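Local atomic coordinates of integron gene cassette protein HFX_CASS2 (Uncultured bacterium, PDB entry 3FXH), a protein that is of unknown function, encoded by a mobile integron gene cassette, and folds as an all-helical protein found as a two-chain assembly. Residues A[24-29]-A[83-88]; A[44-49]-A[68-73]; A[51-56]-A[60-65]; A[99-104]-A[121-126]; A[105-110]-A[114-119]. All coordinates share one frame; numbering follows the deposited sequence.

Interaction 1: residues A[24-29]-A[83-88]; sequences NKHATS and SPLFEK
His-26, in the first turns of helix 24-43, faces the loop 83-88 that leads into helix 88-102, with CA atoms 8.6 Å apart at His-26 and Glu-87. His-26 CG lies opposite the backbone N (chi1 -169°), which carries the ring across to the loop. His-26 NE2 donates to Leu-85 O at 2.7 Å. The bond runs nearly along the C=O axis, and the carbonyl oxygen sits in the ring plane. Glu-87 covers one face of the same ring. Glu-87 CG is 3.8 Å from the centroid of the His-26 ring, a CH-pi contact. The carboxylate lies nearly parallel to the ring, 11° off, offset toward its rim. Glu-87 is the N-cap residue of helix 88-102, and Leu-85 belongs to the type I turn from Ser-83 to Phe-86. A leucine in place of His-26 would probably leave Leu-85 O without this donor and the Glu-87 carboxylate without its flat partner. His-26 ND1 is hydrogen-bonded to Thr-90 OG1, and Tyr-78 meets the ring edge-to-face.

Interaction 2: residues A[44-49]-A[68-73]; sequences SGHSMT and EKYSST
The loop 44-49 passes the end of helix 62-69 at a distance, with the nearest CA atoms, those of His-46 and Tyr-70, 9.9 Å apart. Both side chains start out toward the opposite segment. Tyr-70 turns its edge to the face of His-46. Tyr-70 CE1 lies over the centre of the imidazole, 3.8 Å from His-46 ND1. The centroids are 4.9 Å apart and the planes meet at 53°, a tilted edge-to-face pair. Two waters extend the contact at the phenol end, both in the plane of the Tyr-70 ring. One is 2.5 Å from Tyr-70 OH and makes a weak bond with His-46 ND1. The other lies 2.6 Å from Tyr-70 OH and donates to Ser-47 O at 2.7 Å. Gly-45, just before His-46, is the C-prime residue of the Schellman motif that ends helix 24-43. Both side chains also touch Leu-41 of that helix, while Met-48 inserts its side chain between helices 50-58 and 62-69.

Interaction 3: residues A[51-56]-A[60-65]; sequences DQFHEL and ERFIAF
A Schellman motif ends helix 50-58, and the chain turns at once into helix 62-69. Glu-60, with positive phi, is its C-prime residue. Arg-61 N donates to Leu-56 O at 2.8 Å; Arg-61 is itself the N-cap residue of helix 62-69. Leu-56 works with both of its methyl groups. Leu-56 CD1 sits over the face of Phe-65, 3.8 Å from the ring centroid in a CH-pi contact. Leu-56 CD2 lies over the centre of the Arg-61 guanidinium, 3.6 Å from Arg-61 CZ. The NE of that group is hydrogen-bonded to Gln-59 OE1, while Glu-55 OE2 stays 4.3 Å from Arg-61 NH2, beyond a salt bridge. Deeper in, Phe-53 presents its edge to the face of Phe-62. Phe-53 CD1 approaches Phe-62 CE1 to 3.6 Å, and the planes stand at 81°, a T-shaped pair. In Phe-53 and Phe-62 CG is anti to the backbone N (chi1 172° and 169°), which brings the two rings together. Gln-52 NE2 comes within 3.6 Å of Phe-65 CZ. Phe-98 of helix 88-102 and Ala-120 of helix 116-131 also touch the Phe-53 and Phe-62 rings. This is a Schellman-capped short connection between consecutive helices, with aromatic rings packed on the core side.

Interaction 4: residues A[99-104]-A[121-126]; sequences GRHANT and INICLA
Ile-123 CG2 packs against His-101 CB at 3.6 Å. Three residues further along, Ala-126 CB lies over one face of the His-101 imidazole, 4.0 Å from the centroid, in a CH-pi contact. Ala-126 CB is 3.7 Å from His-101 CE1. The other branch of Ile-123 ends in CD1, and Ile-123 CD1 reaches Ala-102 CB at 4.1 Å. With CG1 beside the backbone N (chi1 -73°) and CG2 beside the carbonyl carbon, Ile-123 serves both neighbours at once. Shortening Ile-123 to an alanine is likely to open a gap between the two helices and take from His-101 CB and Ala-102 CB the methyl groups they pack against here. Further out, Phe-53 of helix 50-58 touches both Ala-102 and Ile-123. Arg-100 forms a salt bridge with Glu-130, a second tie between helices 88-102 and 116-131. Thr-104 N and OG1 both grip His-101 O from the same face of its plane. Between the two segments the contact is apolar and rests on the fit of methyl groups against a ring and a helix surface.

Interaction 5: residues A[105-110]-A[114-119]; sequences VVMEDF and SNALLL
Met-107, a selenomethionine, lays its bent side chain obliquely across Leu-119. Met-107 SE is 3.6 Å from Leu-119 CB and 4.0 Å from Ala-116 CB. Bends at chi2 and chi3 (-76° and -77°) curl the chain and bring Met-107 CE to the backbone before the helix, 3.3 Å from Ser-114 N and 3.6 Å from Asn-115 N. Leu-119 splits its two methyl groups. CD2 turns to the selenium, while Leu-119 CD1 meets Phe-110 CD2 at 3.7 Å, the two side chains crossing at about a right angle. Val-105 CG2 lies 4.1 Å from Leu-119 CD1, and it also sits at the edge of the Phe-110 ring, in its plane. Polar bonds hold each segment separately. Asp-109 OD2 accepts from Val-106 N across the 3-10 turn, and Asn-115 OD1 caps helix 116-131 by accepting from Leu-117 N at 3.0 Å. Asp-43 of the second subunit takes hydrogen bonds from Ser-114 N and Asn-115 N. The loop thus meets the helix through apolar groups that depend on shape, while polar bonds fix the helix start.

Interactions 2 to 5 form a connected set, while interaction 1 stands apart, its nearest atoms about 8 Å from interactions 3 and 4. Interaction 3 is central to the set. Met-48 of interaction 2 packs on it, with Met-48 SE 3.6 Å from Phe-53 CA. Phe-53 then carries the apolar contact on to interaction 4, where Phe-53 CZ is 3.6 Å from Ile-123 CD1, and to interaction 5, where Phe-53 CB is 3.4 Å from Ala-116 CB. Interactions 4 and 5 share helix 116-131, their centres 10 Å apart, and both touch the second subunit. Interactions 2 and 5 meet through a probable hydrogen bond from Ala-116 N to Met-48 O, 2.8 Å.

Interaction 1: residues A[24-29]-A[83-88]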
# COMPACT_ATOMS: atom_id res chain seq x y z
N ASN A 24 -19.01 -0.06 4.09
CA ASN A 24 -17.83 0.68 3.67
C ASN A 24 -16.69 0.46 4.64
O ASN A 24 -15.53 0.38 4.25
CB ASN A 24 -18.13 2.17 3.58
CG ASN A 24 -18.95 2.53 2.36
OD1 ASN A 24 -19.45 1.65 1.66
ND2 ASN A 24 -19.11 3.83 2.11
N LYS A 25 -17.04 0.36 5.92
CA LYS A 25 -16.04 0.13 6.95
C LYS A 25 -15.45 -1.25 6.78
O LYS A 25 -14.23 -1.43 6.84
CB LYS A 25 -16.67 0.29 8.35
CG LYS A 25 -15.87 -0.44 9.40
CD LYS A 25 -15.72 0.38 10.66
CE LYS A 25 -14.90 -0.36 11.68
NZ LYS A 25 -15.16 0.14 13.04
N HIS A 26 -16.32 -2.23 6.56
CA HIS A 26 -15.91 -3.59 6.22
C HIS A 26 -15.01 -3.59 4.98
O HIS A 26 -13.91 -4.15 4.98
CB HIS A 26 -17.16 -4.46 5.99
CG HIS A 26 -16.88 -5.93 5.88
ND1 HIS A 26 -16.57 -6.54 4.69
CD2 HIS A 26 -16.90 -6.91 6.82
CE1 HIS A 26 -16.38 -7.83 4.90
NE2 HIS A 26 -16.58 -8.08 6.18
N ALA A 27 -15.49 -2.95 3.91
CA ALA A 27 -14.77 -2.94 2.64
C ALA A 27 -13.39 -2.29 2.76
O ALA A 27 -12.41 -2.76 2.20
CB ALA A 27 -15.60 -2.25 1.57
N THR A 28 -13.33 -1.19 3.51
CA THR A 28 -12.06 -0.52 3.78
C THR A 28 -11.04 -1.43 4.49
O THR A 28 -9.87 -1.52 4.10
CB THR A 28 -12.33 0.74 4.60
OG1 THR A 28 -13.10 1.64 3.81
CG2 THR A 28 -11.02 1.42 5.01
N SER A 29 -11.48 -2.09 5.55
CA SER A 29 -10.64 -3.02 6.28
C SER A 29 -10.20 -4.17 5.40
O SER A 29 -9.09 -4.68 5.55
CB SER A 29 -11.37 -3.56 7.51
OG SER A 29 -11.56 -2.51 8.43
N SER A 83 -14.10 -17.62 6.24
CA SER A 83 -14.08 -16.74 7.40
C SER A 83 -15.49 -16.27 7.73
O SER A 83 -16.26 -15.94 6.84
CB SER A 83 -13.20 -15.53 7.14
OG SER A 83 -13.39 -14.57 8.16
N PRO A 84 -15.82 -16.23 9.03
CA PRO A 84 -17.13 -15.74 9.49
C PRO A 84 -17.29 -14.25 9.18
O PRO A 84 -18.40 -13.73 9.22
CB PRO A 84 -17.06 -15.97 11.01
CG PRO A 84 -15.59 -16.00 11.31
CD PRO A 84 -15.02 -16.74 10.15
N LEU A 85 -16.18 -13.57 8.89
CA LEU A 85 -16.19 -12.15 8.54
C LEU A 85 -16.43 -11.93 7.06
O LEU A 85 -16.57 -10.79 6.61
CB LEU A 85 -14.87 -11.49 8.94
CG LEU A 85 -14.80 -10.71 10.25
CD1 LEU A 85 -13.36 -10.25 10.52
CD2 LEU A 85 -15.73 -9.51 10.19
N PHE A 86 -16.46 -13.01 6.29
CA PHE A 86 -16.63 -12.92 4.85
C PHE A 86 -18.00 -12.34 4.50
O PHE A 86 -19.01 -12.76 5.06
CB PHE A 86 -16.44 -14.28 4.18
CG PHE A 86 -16.70 -14.27 2.70
CD1 PHE A 86 -15.71 -13.87 1.82
CD2 PHE A 86 -17.92 -14.66 2.18
CE1 PHE A 86 -15.93 -13.85 0.45
CE2 PHE A 86 -18.16 -14.65 0.82
CZ PHE A 86 -17.16 -14.25 -0.05
N GLU A 87 -18.01 -11.39 3.57
CA GLU A 87 -19.26 -10.82 3.06
C GLU A 87 -19.18 -10.73 1.54
O GLU A 87 -18.28 -10.10 1.00
CB GLU A 87 -19.53 -9.45 3.68
CG GLU A 87 -19.58 -9.48 5.20
CD GLU A 87 -20.13 -8.21 5.82
OE1 GLU A 87 -20.40 -7.24 5.08
OE2 GLU A 87 -20.30 -8.18 7.06
N LYS A 88 -20.12 -11.39 0.86
CA LYS A 88 -20.10 -11.47 -0.60
C LYS A 88 -20.18 -10.09 -1.27
O LYS A 88 -19.54 -9.87 -2.30
CB LYS A 88 -21.21 -12.39 -1.11
CG LYS A 88 -22.59 -12.05 -0.58
CD LYS A 88 -23.59 -13.15 -0.91
CE LYS A 88 -24.97 -12.80 -0.37
NZ LYS A 88 -24.90 -12.43 1.07

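Interaction 2: residues A[44-49]-A[68-73]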
# COMPACT_ATOMS: atom_id res chain seq x y z
N SER A 44 8.27 -12.26 0.60
CA SER A 44 8.75 -13.62 0.40
C SER A 44 9.28 -13.82 -1.03
O SER A 44 9.58 -14.94 -1.43
CB SER A 44 7.63 -14.61 0.68
OG SER A 44 7.29 -14.61 2.05
N GLY A 45 9.35 -12.73 -1.79
CA GLY A 45 9.91 -12.77 -3.13
C GLY A 45 8.95 -13.21 -4.22
O GLY A 45 9.38 -13.50 -5.33
N HIS A 46 7.65 -13.26 -3.92
CA HIS A 46 6.66 -13.62 -4.93
C HIS A 46 6.39 -12.45 -5.86
O HIS A 46 6.55 -11.29 -5.49
CB HIS A 46 5.35 -14.13 -4.32
CG HIS A 46 5.54 -15.29 -3.39
ND1 HIS A 46 5.96 -16.53 -3.82
CD2 HIS A 46 5.39 -15.39 -2.05
CE1 HIS A 46 6.06 -17.35 -2.79
NE2 HIS A 46 5.72 -16.68 -1.70
N SER A 47 5.97 -12.77 -7.07
CA SER A 47 5.81 -11.76 -8.09
C SER A 47 4.66 -12.20 -8.97
O SER A 47 4.28 -13.38 -8.97
CB SER A 47 7.09 -11.70 -8.93
OG SER A 47 7.17 -10.49 -9.66
N MSE A 48 4.12 -11.28 -9.75
CA MSE A 48 3.15 -11.65 -10.77
C MSE A 48 3.44 -10.85 -12.04
O MSE A 48 3.88 -9.71 -11.95
CB MSE A 48 1.72 -11.38 -10.29
CG MSE A 48 0.63 -11.70 -11.33
SE MSE A 48 -1.13 -11.43 -10.53
CE MSE A 48 -1.18 -12.98 -9.31
N THR A 49 3.19 -11.45 -13.20
CA THR A 49 3.40 -10.75 -14.46
C THR A 49 2.23 -9.80 -14.72
O THR A 49 1.12 -10.04 -14.28
CB THR A 49 3.53 -11.73 -15.64
OG1 THR A 49 2.28 -12.40 -15.84
CG2 THR A 49 4.63 -12.75 -15.38
N GLU A 68 -6.18 -18.73 -3.21
CA GLU A 68 -6.03 -20.13 -3.56
C GLU A 68 -4.56 -20.48 -3.74
O GLU A 68 -4.06 -21.43 -3.13
CB GLU A 68 -6.80 -20.45 -4.84
CG GLU A 68 -6.67 -21.89 -5.30
CD GLU A 68 -7.39 -22.86 -4.39
OE1 GLU A 68 -8.64 -22.77 -4.30
OE2 GLU A 68 -6.72 -23.70 -3.76
N LYS A 69 -3.86 -19.72 -4.57
CA LYS A 69 -2.45 -20.01 -4.84
C LYS A 69 -1.63 -19.99 -3.55
O LYS A 69 -0.78 -20.86 -3.33
CB LYS A 69 -1.86 -19.04 -5.86
CG LYS A 69 -0.36 -19.22 -6.06
CD LYS A 69 0.11 -18.58 -7.35
CE LYS A 69 1.49 -19.09 -7.75
NZ LYS A 69 1.85 -18.63 -9.13
N TYR A 70 -1.89 -19.00 -2.71
CA TYR A 70 -1.08 -18.81 -1.52
C TYR A 70 -1.80 -19.25 -0.24
O TYR A 70 -1.46 -18.80 0.85
CB TYR A 70 -0.64 -17.36 -1.43
CG TYR A 70 0.17 -16.96 -2.64
CD1 TYR A 70 1.47 -17.43 -2.81
CD2 TYR A 70 -0.37 -16.16 -3.63
CE1 TYR A 70 2.22 -17.08 -3.92
CE2 TYR A 70 0.36 -15.81 -4.75
CZ TYR A 70 1.65 -16.27 -4.89
OH TYR A 70 2.37 -15.91 -6.01
N SER A 71 -2.75 -20.16 -0.39
CA SER A 71 -3.60 -20.59 0.72
C SER A 71 -2.82 -21.15 1.90
O SER A 71 -3.32 -21.15 3.02
CB SER A 71 -4.63 -21.62 0.24
OG SER A 71 -3.98 -22.80 -0.19
N SER A 72 -1.60 -21.62 1.67
CA SER A 72 -0.77 -22.17 2.75
C SER A 72 -0.24 -21.09 3.70
O SER A 72 0.13 -21.39 4.84
CB SER A 72 0.40 -22.98 2.20
OG SER A 72 1.46 -22.13 1.80
N THR A 73 -0.18 -19.84 3.25
CA THR A 73 0.44 -18.81 4.07
C THR A 73 -0.43 -17.57 4.24
O THR A 73 -0.32 -16.87 5.25
CB THR A 73 1.83 -18.38 3.53
OG1 THR A 73 1.68 -17.79 2.24
CG2 THR A 73 2.77 -19.59 3.44
O HOH W 1 4.46 -17.31 -6.41
O HOH W 2 1.93 -14.31 -7.98

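Interaction 3: residues A[51-56]-A[60-65]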
# COMPACT_ATOMS: atom_id res chain seq x y z
N ASP A 51 0.68 -9.43 -17.38
CA ASP A 51 -0.31 -10.11 -18.21
C ASP A 51 -1.27 -10.94 -17.36
O ASP A 51 -2.49 -10.89 -17.56
CB ASP A 51 0.35 -10.95 -19.30
CG ASP A 51 0.56 -10.17 -20.60
OD1 ASP A 51 0.67 -8.93 -20.54
OD2 ASP A 51 0.61 -10.80 -21.68
N GLN A 52 -0.74 -11.68 -16.39
CA GLN A 52 -1.59 -12.48 -15.53
C GLN A 52 -2.45 -11.58 -14.64
O GLN A 52 -3.62 -11.87 -14.40
CB GLN A 52 -0.78 -13.45 -14.67
CG GLN A 52 -1.64 -14.32 -13.80
CD GLN A 52 -0.84 -15.32 -12.99
OE1 GLN A 52 0.07 -14.95 -12.24
NE2 GLN A 52 -1.16 -16.60 -13.15
N PHE A 53 -1.87 -10.48 -14.14
CA PHE A 53 -2.62 -9.59 -13.29
C PHE A 53 -3.82 -9.00 -14.04
O PHE A 53 -4.93 -8.97 -13.52
CB PHE A 53 -1.77 -8.46 -12.69
CG PHE A 53 -2.60 -7.44 -11.97
CD1 PHE A 53 -3.12 -7.71 -10.72
CD2 PHE A 53 -2.95 -6.25 -12.60
CE1 PHE A 53 -3.94 -6.80 -10.08
CE2 PHE A 53 -3.77 -5.33 -11.98
CZ PHE A 53 -4.27 -5.60 -10.71
N HIS A 54 -3.60 -8.54 -15.27
CA HIS A 54 -4.70 -7.95 -16.05
C HIS A 54 -5.77 -8.98 -16.41
O HIS A 54 -6.96 -8.66 -16.45
CB HIS A 54 -4.16 -7.21 -17.29
CG HIS A 54 -3.57 -5.88 -16.98
ND1 HIS A 54 -4.34 -4.78 -16.66
CD2 HIS A 54 -2.28 -5.47 -16.89
CE1 HIS A 54 -3.55 -3.75 -16.38
NE2 HIS A 54 -2.30 -4.15 -16.52
N GLU A 55 -5.34 -10.21 -16.67
CA GLU A 55 -6.27 -11.29 -17.00
C GLU A 55 -7.16 -11.63 -15.80
O GLU A 55 -8.39 -11.66 -15.90
CB GLU A 55 -5.50 -12.52 -17.48
CG GLU A 55 -6.31 -13.80 -17.59
CD GLU A 55 -5.51 -14.95 -18.17
OE1 GLU A 55 -4.41 -14.70 -18.72
OE2 GLU A 55 -5.96 -16.12 -18.08
N LEU A 56 -6.54 -11.88 -14.65
CA LEU A 56 -7.28 -12.19 -13.43
C LEU A 56 -8.26 -11.09 -13.04
O LEU A 56 -9.39 -11.36 -12.65
CB LEU A 56 -6.30 -12.47 -12.28
CG LEU A 56 -5.42 -13.70 -12.52
CD1 LEU A 56 -4.40 -13.84 -11.41
CD2 LEU A 56 -6.28 -14.94 -12.63
N GLU A 60 -12.32 -10.71 -12.97
CA GLU A 60 -12.81 -10.41 -11.63
C GLU A 60 -12.52 -11.56 -10.65
O GLU A 60 -13.41 -11.97 -9.92
CB GLU A 60 -14.32 -10.11 -11.69
CG GLU A 60 -14.72 -9.08 -12.75
CD GLU A 60 -16.05 -8.38 -12.42
OE1 GLU A 60 -16.81 -8.92 -11.59
OE2 GLU A 60 -16.32 -7.30 -12.98
N ARG A 61 -11.28 -12.05 -10.64
CA ARG A 61 -10.91 -13.16 -9.77
C ARG A 61 -9.47 -13.08 -9.27
O ARG A 61 -8.84 -14.09 -8.93
CB ARG A 61 -11.20 -14.51 -10.45
CG ARG A 61 -10.19 -14.92 -11.51
CD ARG A 61 -10.65 -16.20 -12.21
NE ARG A 61 -9.89 -16.45 -13.43
CZ ARG A 61 -8.88 -17.31 -13.53
NH1 ARG A 61 -8.52 -18.04 -12.48
NH2 ARG A 61 -8.24 -17.46 -14.68
N PHE A 62 -8.94 -11.87 -9.20
CA PHE A 62 -7.58 -11.66 -8.73
C PHE A 62 -7.46 -12.09 -7.27
O PHE A 62 -6.53 -12.80 -6.89
CB PHE A 62 -7.19 -10.20 -8.91
CG PHE A 62 -5.92 -9.82 -8.23
CD1 PHE A 62 -4.70 -10.37 -8.63
CD2 PHE A 62 -5.92 -8.90 -7.19
CE1 PHE A 62 -3.51 -10.02 -8.00
CE2 PHE A 62 -4.73 -8.53 -6.55
CZ PHE A 62 -3.52 -9.10 -6.95
N ILE A 63 -8.42 -11.68 -6.46
CA ILE A 63 -8.32 -11.99 -5.02
C ILE A 63 -8.49 -13.49 -4.77
O ILE A 63 -7.71 -14.09 -4.03
CB ILE A 63 -9.29 -11.15 -4.18
CG1 ILE A 63 -8.96 -9.66 -4.34
CG2 ILE A 63 -9.17 -11.52 -2.71
CD1 ILE A 63 -7.57 -9.32 -3.85
N ALA A 64 -9.49 -14.09 -5.39
CA ALA A 64 -9.68 -15.54 -5.31
C ALA A 64 -8.41 -16.28 -5.70
O ALA A 64 -8.02 -17.27 -5.07
CB ALA A 64 -10.84 -15.97 -6.19
N PHE A 65 -7.76 -15.82 -6.77
CA PHE A 65 -6.54 -16.45 -7.23
C PHE A 65 -5.45 -16.44 -6.15
O PHE A 65 -4.83 -17.47 -5.89
CB PHE A 65 -6.03 -15.81 -8.53
CG PHE A 65 -4.74 -16.40 -9.02
CD1 PHE A 65 -3.52 -15.91 -8.57
CD2 PHE A 65 -4.74 -17.46 -9.92
CE1 PHE A 65 -2.33 -16.46 -9.01
CE2 PHE A 65 -3.56 -18.02 -10.37
CZ PHE A 65 -2.35 -17.52 -9.91

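Interaction 4: residues A[99-104]-A[121-126]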
# COMPACT_ATOMS: atom_id res chain seq x y z
N GLY A 99 -11.17 -5.30 -11.61
CA GLY A 99 -11.48 -5.42 -13.02
C GLY A 99 -11.59 -4.05 -13.68
O GLY A 99 -10.99 -3.81 -14.73
N ARG A 100 -12.34 -3.16 -13.04
CA ARG A 100 -12.58 -1.82 -13.57
C ARG A 100 -11.29 -1.00 -13.67
O ARG A 100 -11.01 -0.39 -14.70
CB ARG A 100 -13.58 -1.06 -12.70
CG ARG A 100 -15.01 -1.58 -12.79
CD ARG A 100 -15.99 -0.67 -12.05
NE ARG A 100 -15.98 -0.86 -10.60
CZ ARG A 100 -15.48 0.02 -9.73
NH1 ARG A 100 -14.91 1.14 -10.17
NH2 ARG A 100 -15.54 -0.23 -8.43
N HIS A 101 -10.53 -0.98 -12.58
CA HIS A 101 -9.31 -0.18 -12.55
C HIS A 101 -8.21 -0.75 -13.44
O HIS A 101 -7.53 -0.01 -14.15
CB HIS A 101 -8.83 0.04 -11.11
CG HIS A 101 -9.74 0.91 -10.29
ND1 HIS A 101 -9.67 2.29 -10.32
CD2 HIS A 101 -10.74 0.60 -9.44
CE1 HIS A 101 -10.59 2.79 -9.51
NE2 HIS A 101 -11.25 1.79 -8.96
N ALA A 102 -8.06 -2.08 -13.45
CA ALA A 102 -7.02 -2.69 -14.27
C ALA A 102 -7.35 -2.56 -15.76
O ALA A 102 -6.50 -2.77 -16.62
CB ALA A 102 -6.80 -4.14 -13.90
N ASN A 103 -8.61 -2.22 -16.06
CA ASN A 103 -9.02 -1.93 -17.44
C ASN A 103 -8.54 -0.56 -17.94
O ASN A 103 -8.57 -0.30 -19.13
CB ASN A 103 -10.55 -2.00 -17.56
CG ASN A 103 -11.06 -1.62 -18.95
OD1 ASN A 103 -10.93 -2.40 -19.90
ND2 ASN A 103 -11.65 -0.44 -19.07
N THR A 104 -8.10 0.31 -17.03
CA THR A 104 -7.75 1.67 -17.43
C THR A 104 -6.34 2.11 -17.05
O THR A 104 -5.84 3.10 -17.58
CB THR A 104 -8.75 2.71 -16.88
OG1 THR A 104 -8.64 2.76 -15.45
CG2 THR A 104 -10.17 2.36 -17.28
N ILE A 121 -1.35 -3.09 -5.44
CA ILE A 121 -1.36 -2.21 -4.27
C ILE A 121 -1.80 -0.79 -4.65
O ILE A 121 -2.60 -0.16 -3.95
CB ILE A 121 0.00 -2.20 -3.60
CG1 ILE A 121 0.24 -3.56 -2.90
CG2 ILE A 121 0.14 -1.03 -2.63
CD1 ILE A 121 1.63 -3.71 -2.34
N ASN A 122 -1.29 -0.29 -5.77
CA ASN A 122 -1.73 1.02 -6.26
C ASN A 122 -3.23 1.05 -6.56
O ASN A 122 -3.91 2.02 -6.23
CB ASN A 122 -0.90 1.44 -7.48
CG ASN A 122 0.47 1.97 -7.10
OD1 ASN A 122 0.58 3.09 -6.63
ND2 ASN A 122 1.51 1.16 -7.28
N ILE A 123 -3.74 -0.01 -7.18
CA ILE A 123 -5.16 -0.11 -7.48
C ILE A 123 -5.96 -0.15 -6.17
O ILE A 123 -7.01 0.49 -6.05
CB ILE A 123 -5.47 -1.28 -8.43
CG1 ILE A 123 -4.99 -0.93 -9.84
CG2 ILE A 123 -6.99 -1.56 -8.47
CD1 ILE A 123 -5.07 -2.06 -10.85
N CYS A 124 -5.44 -0.85 -5.16
CA CYS A 124 -6.09 -0.83 -3.85
C CYS A 124 -6.33 0.60 -3.35
O CYS A 124 -7.37 0.88 -2.78
CB CYS A 124 -5.30 -1.61 -2.80
SG CYS A 124 -5.47 -3.40 -2.99
N LEU A 125 -5.37 1.49 -3.55
CA LEU A 125 -5.55 2.88 -3.10
C LEU A 125 -6.63 3.58 -3.90
O LEU A 125 -7.38 4.39 -3.37
CB LEU A 125 -4.23 3.67 -3.17
CG LEU A 125 -3.00 3.01 -2.54
CD1 LEU A 125 -1.73 3.78 -2.91
CD2 LEU A 125 -3.14 2.92 -1.05
N ALA A 126 -6.71 3.27 -5.19
CA ALA A 126 -7.77 3.84 -6.01
C ALA A 126 -9.12 3.34 -5.49
O ALA A 126 -10.09 4.07 -5.49
CB ALA A 126 -7.57 3.46 -7.46

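Interaction 5: residues A[105-110]-A[114-119]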
# COMPACT_ATOMS: atom_id res chain seq x y z
N VAL A 105 -5.70 1.40 -16.12
CA VAL A 105 -4.32 1.73 -15.78
C VAL A 105 -3.35 0.64 -16.20
O VAL A 105 -3.76 -0.49 -16.46
CB VAL A 105 -4.14 2.05 -14.28
CG1 VAL A 105 -5.08 3.21 -13.89
CG2 VAL A 105 -4.41 0.80 -13.42
N VAL A 106 -2.07 0.98 -16.27
CA VAL A 106 -1.01 0.01 -16.50
C VAL A 106 0.16 0.25 -15.56
O VAL A 106 0.22 1.28 -14.87
CB VAL A 106 -0.48 0.06 -17.94
CG1 VAL A 106 -1.58 -0.31 -18.92
CG2 VAL A 106 0.11 1.44 -18.23
N MSE A 107 1.08 -0.70 -15.53
CA MSE A 107 2.25 -0.64 -14.66
C MSE A 107 2.89 0.75 -14.67
O MSE A 107 3.20 1.31 -13.62
CB MSE A 107 3.29 -1.67 -15.11
CG MSE A 107 2.79 -3.08 -15.09
SE MSE A 107 2.73 -3.75 -13.27
CE MSE A 107 4.63 -4.09 -13.05
N GLU A 108 3.09 1.28 -15.87
CA GLU A 108 3.86 2.50 -16.03
C GLU A 108 3.16 3.73 -15.47
O GLU A 108 3.80 4.75 -15.25
CB GLU A 108 4.20 2.73 -17.51
CG GLU A 108 5.29 1.81 -18.05
CD GLU A 108 4.78 0.43 -18.41
OE1 GLU A 108 3.54 0.21 -18.36
OE2 GLU A 108 5.62 -0.44 -18.74
N ASP A 109 1.85 3.61 -15.25
CA ASP A 109 1.07 4.72 -14.71
C ASP A 109 1.47 4.96 -13.26
O ASP A 109 1.20 6.02 -12.70
CB ASP A 109 -0.43 4.42 -14.79
CG ASP A 109 -1.00 4.61 -16.18
OD1 ASP A 109 -0.45 5.39 -16.98
OD2 ASP A 109 -2.03 3.97 -16.48
N PHE A 110 2.09 3.96 -12.64
CA PHE A 110 2.58 4.08 -11.28
C PHE A 110 4.10 3.91 -11.19
O PHE A 110 4.67 3.68 -10.11
CB PHE A 110 1.82 3.11 -10.38
CG PHE A 110 0.33 3.31 -10.42
CD1 PHE A 110 -0.27 4.28 -9.64
CD2 PHE A 110 -0.47 2.55 -11.27
CE1 PHE A 110 -1.65 4.47 -9.68
CE2 PHE A 110 -1.84 2.74 -11.32
CZ PHE A 110 -2.43 3.71 -10.53
N SER A 114 7.87 -4.45 -13.34
CA SER A 114 7.97 -5.91 -13.28
C SER A 114 6.89 -6.63 -12.47
O SER A 114 6.18 -7.48 -12.99
CB SER A 114 9.34 -6.31 -12.73
OG SER A 114 10.37 -5.74 -13.52
N ASN A 115 6.80 -6.31 -11.19
CA ASN A 115 5.96 -7.07 -10.30
C ASN A 115 4.55 -6.47 -10.21
O ASN A 115 4.34 -5.45 -9.55
CB ASN A 115 6.61 -7.14 -8.91
CG ASN A 115 5.91 -8.12 -8.01
OD1 ASN A 115 4.80 -8.56 -8.30
ND2 ASN A 115 6.57 -8.49 -6.90
N ALA A 116 3.60 -7.11 -10.90
CA ALA A 116 2.22 -6.62 -10.93
C ALA A 116 1.50 -6.70 -9.57
O ALA A 116 0.46 -6.07 -9.39
CB ALA A 116 1.41 -7.35 -12.00
N LEU A 117 2.04 -7.46 -8.62
CA LEU A 117 1.49 -7.40 -7.26
C LEU A 117 1.54 -5.95 -6.73
O LEU A 117 0.68 -5.49 -5.95
CB LEU A 117 2.25 -8.34 -6.33
CG LEU A 117 2.10 -9.83 -6.62
CD1 LEU A 117 2.85 -10.65 -5.56
CD2 LEU A 117 0.62 -10.22 -6.67
N LEU A 118 2.55 -5.22 -7.17
CA LEU A 118 2.71 -3.84 -6.71
C LEU A 118 1.74 -2.93 -7.45
O LEU A 118 1.35 -1.88 -6.94
CB LEU A 118 4.16 -3.37 -6.88
CG LEU A 118 5.18 -4.27 -6.18
CD1 LEU A 118 6.62 -4.02 -6.65
CD2 LEU A 118 5.06 -4.08 -4.65
N LEU A 119 1.37 -3.30 -8.68
CA LEU A 119 0.32 -2.55 -9.36
C LEU A 119 -0.99 -2.75 -8.60
O LEU A 119 -1.80 -1.82 -8.46
CB LEU A 119 0.17 -3.03 -10.81
CG LEU A 119 -1.00 -2.56 -11.67
CD1 LEU A 119 -1.09 -1.04 -11.75
CD2 LEU A 119 -0.91 -3.15 -13.07